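Local coordinates for precorrin-6Y C5,15-methyltransferase (Decarboxylating) (Geobacter metallireducens, PDB 3E05), which probably carries out the S-adenosylmethionine-dependent methylation and decarboxylation of a precorrin on the way to adenosylcobalamin, represented here by its C-terminal domain, at residues D82-K86 with F87-N91; V143-D146 with T147-K150. One frame throughout, in Å; residues are numbered along the deposited sequence.

Contact 1 (D82-K86 with F87-N91); sequences DNLKK and FVARN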
loop_
_atom_site.group_PDB
_atom_site.type_symbol
_atom_site.label_atom_id
_atom_site.label_comp_id
_atom_site.label_asym_id
_atom_site.label_seq_id
_atom_site.Cartn_x
_atom_site.Cartn_y
_atom_site.Cartn_z
ATOM N N ASP D 82 -17.361 13.637 26.200
ATOM C CA ASP D 82 -17.640 14.741 25.277
ATOM C C ASP D 82 -18.186 14.240 23.941
ATOM O O ASP D 82 -19.155 14.787 23.409
ATOM C CB ASP D 82 -16.385 15.589 25.023
ATOM C CG ASP D 82 -16.014 16.478 26.201
ATOM O OD1 ASP D 82 -16.646 16.372 27.280
ATOM O OD2 ASP D 82 -15.070 17.284 26.041
ATOM N N ASN D 83 -17.566 13.191 23.402
ATOM C CA ASN D 83 -17.990 12.645 22.113
ATOM C C ASN D 83 -19.383 11.993 22.131
ATOM O O ASN D 83 -20.190 12.218 21.229
ATOM C CB ASN D 83 -16.924 11.685 21.565
ATOM C CG ASN D 83 -15.628 12.396 21.178
ATOM O OD1 ASN D 83 -15.634 13.547 20.722
ATOM N ND2 ASN D 83 -14.504 11.700 21.352
ATOM N N LEU D 84 -19.661 11.207 23.167
ATOM C CA LEU D 84 -20.951 10.537 23.322
ATOM C C LEU D 84 -22.101 11.538 23.349
ATOM O O LEU D 84 -23.136 11.317 22.719
ATOM C CB LEU D 84 -20.969 9.675 24.587
ATOM C CG LEU D 84 -20.047 8.456 24.633
ATOM C CD1 LEU D 84 -20.316 7.588 25.860
ATOM C CD2 LEU D 84 -20.201 7.635 23.382
ATOM N N LYS D 85 -21.877 12.648 24.051
ATOM C CA LYS D 85 -22.815 13.755 24.139
ATOM C C LYS D 85 -22.968 14.472 22.784
ATOM O O LYS D 85 -24.093 14.707 22.346
ATOM C CB LYS D 85 -22.360 14.709 25.263
ATOM C CG LYS D 85 -23.161 15.997 25.434
ATOM C CD LYS D 85 -23.040 16.566 26.858
ATOM C CE LYS D 85 -21.585 16.714 27.347
ATOM N NZ LYS D 85 -20.821 17.809 26.677
ATOM N N LYS D 86 -21.848 14.783 22.123
ATOM C CA LYS D 86 -21.856 15.484 20.827
ATOM C C LYS D 86 -22.598 14.728 19.719
ATOM O O LYS D 86 -23.357 15.327 18.943
ATOM C CB LYS D 86 -20.416 15.782 20.368
ATOM C CG LYS D 86 -20.309 16.490 19.015
ATOM C CD LYS D 86 -18.869 16.846 18.660
ATOM C CE LYS D 86 -18.840 17.654 17.381
ATOM N NZ LYS D 86 -17.505 18.004 16.845
ATOM N N PHE D 87 -22.380 13.415 19.653
ATOM C CA PHE D 87 -22.898 12.612 18.550
ATOM C C PHE D 87 -24.177 11.874 18.908
ATOM O O PHE D 87 -24.718 11.117 18.093
ATOM C CB PHE D 87 -21.821 11.660 18.031
ATOM C CG PHE D 87 -20.649 12.369 17.443
ATOM C CD1 PHE D 87 -20.766 13.023 16.222
ATOM C CD2 PHE D 87 -19.431 12.409 18.112
ATOM C CE1 PHE D 87 -19.695 13.699 15.674
ATOM C CE2 PHE D 87 -18.342 13.081 17.573
ATOM C CZ PHE D 87 -18.476 13.730 16.340
ATOM N N VAL D 88 -24.654 12.138 20.126
ATOM C CA VAL D 88 -25.872 11.549 20.690
ATOM C C VAL D 88 -25.837 10.013 20.603
ATOM O O VAL D 88 -26.717 9.374 20.016
ATOM C CB VAL D 88 -27.182 12.166 20.092
ATOM C CG1 VAL D 88 -28.347 11.901 21.014
ATOM C CG2 VAL D 88 -27.041 13.677 19.878
ATOM N N ALA D 89 -24.785 9.437 21.175
ATOM C CA ALA D 89 -24.622 7.998 21.194
ATOM C C ALA D 89 -25.137 7.500 22.527
ATOM O O ALA D 89 -24.355 7.113 23.400
ATOM C CB ALA D 89 -23.160 7.623 20.997
ATOM N N ARG D 90 -26.464 7.514 22.678
ATOM C CA ARG D 90 -27.099 7.253 23.972
ATOM C C ARG D 90 -27.062 5.792 24.353
ATOM O O ARG D 90 -27.115 5.462 25.544
ATOM C CB ARG D 90 -28.553 7.744 23.989
ATOM C CG ARG D 90 -28.765 9.102 23.363
ATOM C CD ARG D 90 -28.584 10.255 24.337
ATOM N NE ARG D 90 -29.544 10.224 25.435
ATOM C CZ ARG D 90 -29.608 11.125 26.407
ATOM N NH1 ARG D 90 -28.775 12.155 26.428
ATOM N NH2 ARG D 90 -30.509 10.988 27.363
ATOM N N ASN D 91 -26.963 4.917 23.351
ATOM C CA ASN D 91 -26.917 3.476 23.610
ATOM C C ASN D 91 -25.499 2.939 23.849
ATOM O O ASN D 91 -25.276 1.726 23.924
ATOM C CB ASN D 91 -27.675 2.678 22.538
ATOM C CG ASN D 91 -27.156 2.929 21.120
ATOM O OD1 ASN D 91 -26.707 4.026 20.779
ATOM N ND2 ASN D 91 -27.248 1.906 20.284
#

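Contact 2 (V143-D146 with T147-K150); sequences VTLD and TLTK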
loop_
_atom_site.group_PDB
_atom_site.type_symbol
_atom_site.label_atom_id
_atom_site.label_comp_id
_atom_site.label_asym_id
_atom_site.label_seq_id
_atom_site.Cartn_x
_atom_site.Cartn_y
_atom_site.Cartn_z
ATOM N N VAL D 143 -1.401 -2.295 15.207
ATOM C CA VAL D 143 -0.427 -1.504 14.433
ATOM C C VAL D 143 1.042 -1.934 14.681
ATOM O O VAL D 143 1.950 -1.589 13.928
ATOM C CB VAL D 143 -0.665 0.034 14.619
ATOM C CG1 VAL D 143 -0.157 0.527 15.956
ATOM C CG2 VAL D 143 -0.019 0.837 13.493
ATOM N N THR D 144 1.260 -2.703 15.741
ATOM C CA THR D 144 2.580 -3.230 16.012
ATOM C C THR D 144 2.610 -4.699 15.633
ATOM O O THR D 144 1.568 -5.357 15.560
ATOM C CB THR D 144 2.977 -3.076 17.495
ATOM O OG1 THR D 144 2.167 -3.934 18.291
ATOM C CG2 THR D 144 2.851 -1.633 17.973
ATOM N N LEU D 145 3.817 -5.205 15.395
ATOM C CA LEU D 145 4.022 -6.591 15.039
ATOM C C LEU D 145 3.743 -7.539 16.213
ATOM O O LEU D 145 3.140 -8.601 16.019
ATOM C CB LEU D 145 5.457 -6.763 14.533
ATOM C CG LEU D 145 5.916 -8.115 14.010
ATOM C CD1 LEU D 145 5.005 -8.574 12.875
ATOM C CD2 LEU D 145 7.373 -8.004 13.565
ATOM N N ASP D 146 4.174 -7.158 17.417
ATOM C CA ASP D 146 3.883 -7.950 18.629
ATOM C C ASP D 146 2.381 -8.173 18.836
ATOM O O ASP D 146 1.941 -9.294 19.081
ATOM C CB ASP D 146 4.496 -7.315 19.888
ATOM C CG ASP D 146 4.348 -8.205 21.122
ATOM O OD1 ASP D 146 4.975 -9.290 21.158
ATOM O OD2 ASP D 146 3.601 -7.820 22.052
ATOM N N THR D 147 1.598 -7.106 18.707
ATOM C CA THR D 147 0.150 -7.217 18.894
ATOM C C THR D 147 -0.424 -8.121 17.822
ATOM O O THR D 147 -1.150 -9.045 18.145
ATOM C CB THR D 147 -0.535 -5.848 18.956
ATOM O OG1 THR D 147 -0.031 -5.140 20.097
ATOM C CG2 THR D 147 -2.051 -5.990 19.092
ATOM N N LEU D 148 -0.039 -7.894 16.565
ATOM C CA LEU D 148 -0.480 -8.731 15.444
ATOM C C LEU D 148 -0.159 -10.226 15.643
ATOM O O LEU D 148 -1.031 -11.075 15.446
ATOM C CB LEU D 148 0.096 -8.207 14.117
ATOM C CG LEU D 148 -0.057 -9.062 12.849
ATOM C CD1 LEU D 148 -1.528 -9.297 12.486
ATOM C CD2 LEU D 148 0.744 -8.468 11.674
ATOM N N THR D 149 1.081 -10.521 16.042
ATOM C CA THR D 149 1.574 -11.887 16.254
ATOM C C THR D 149 0.827 -12.602 17.370
ATOM O O THR D 149 0.331 -13.719 17.186
ATOM C CB THR D 149 3.093 -11.860 16.606
ATOM O OG1 THR D 149 3.839 -11.581 15.416
ATOM C CG2 THR D 149 3.578 -13.175 17.199
ATOM N N LYS D 150 0.758 -11.947 18.526
ATOM C CA LYS D 150 0.166 -12.551 19.714
ATOM C C LYS D 150 -1.346 -12.686 19.555
ATOM O O LYS D 150 -1.907 -13.713 19.940
ATOM C CB LYS D 150 0.528 -11.757 20.975
ATOM C CG LYS D 150 2.021 -11.772 21.337
ATOM C CD LYS D 150 2.468 -13.109 21.929
ATOM C CE LYS D 150 3.937 -13.092 22.350
ATOM N NZ LYS D 150 4.859 -13.262 21.193
#

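Contact 1 (D82-K86 with F87-N91)
Lys86 lays its aliphatic chain over one face of the Phe87 ring, with CG 4.1 Å from the ring centroid and only 6° off the ring normal, a CH-pi contact at a Schellman motif that ends helix 74-86. Because CG stands opposite the backbone N (chi1 179°) and the chain beyond is extended, Lys86 CD continues across the ring to 3.9 Å from Phe87 CZ. NZ then reaches a salt bridge with Glu15. The ring also packs on Ile56 of helix 53-61 and meets Tyr6 edge-to-face, so the aromatic joins the helix end to the N-terminal residues and to the neighbouring helix. Phe87 N donates to Asn83 O at 3.0 Å; the Asn83 amide is itself fixed by Ala17 N and Ser51 O. Val88 breaks the helix with a positive phi of 53°, and its N gives a weak bond to Lys85 O at 3.4 Å. That reversal brings Ala89 N back to Leu84 O, five residues earlier, at 2.9 Å and in the carbonyl plane. Beside this bond, the turn is closed by apolar contact: Leu84 CD2 lies 3.8 Å from Ala89 CB.

Contact 2 (V143-D146 with T147-K150)
The carboxylate of Asp146, the one flat side-chain group in this first turn of helix 145-157, has Lys150 crossing its OD1 end on one side of the plane. Lys150 CG stands steeply above that plane, 3.9 Å from Asp146 OD1. Two kinks in the lysine chain bring NZ past the oxygen on the same side but nearer the plane, and Asp146 OD1 and Lys150 NZ, 4.0 Å apart, form a long salt bridge. The backbone bond from Lys150 N to Asp146 O, 3.0 Å, joins the same two residues. At the helix start Thr144 is the N-cap: with chi1 at 68° its hydroxyl is tucked over its own backbone, and Thr144 OG1 accepts from Thr147 N at 3.2 Å with an N-H...O angle of 158°. Thr144 OG1 takes a second bond from Thr147 OG1 at 3.1 Å, so Thr147 grips the cap through both main chain and side chain. Leu145 O receives Thr149 N at 2.8 Å. The Thr149 hydroxyl is hydrogen-bonded to that of Thr149 of the third subunit, where Leu145 meets Leu148 and Leu148 meets Leu145. Asp146 makes backbone hydrogen bonds to the second subunit, whose Glu177 and Tyr178 pack on Thr144 and Asp146. Within its own chain, the helix follows strand 137-142 and rests through Leu148 on Tyr188 and Ile190 of strand 180-193.

How the contacts relate
Contact 1 precedes contact 2 along the chain, and the two lie on opposite sides of its centre, their own centres 31 Å apart and nearest atoms about 19 Å apart. Both belong to helices that accompany one mixed sheet, whose parallel strands and antiparallel pair at one end fit the Rossmann-like fold of S-adenosylmethionine-dependent methyltransferases. The 82-91 segment closes a helix and leads into outer strand 92-96; the 143-150 segment opens a helix after strand 137-142, the parallel strand next to 180-193. Their surroundings differ: other subunits do not touch contact 1, whereas two neighbouring subunits reach contact 2, which therefore forms part of the tetramer interface.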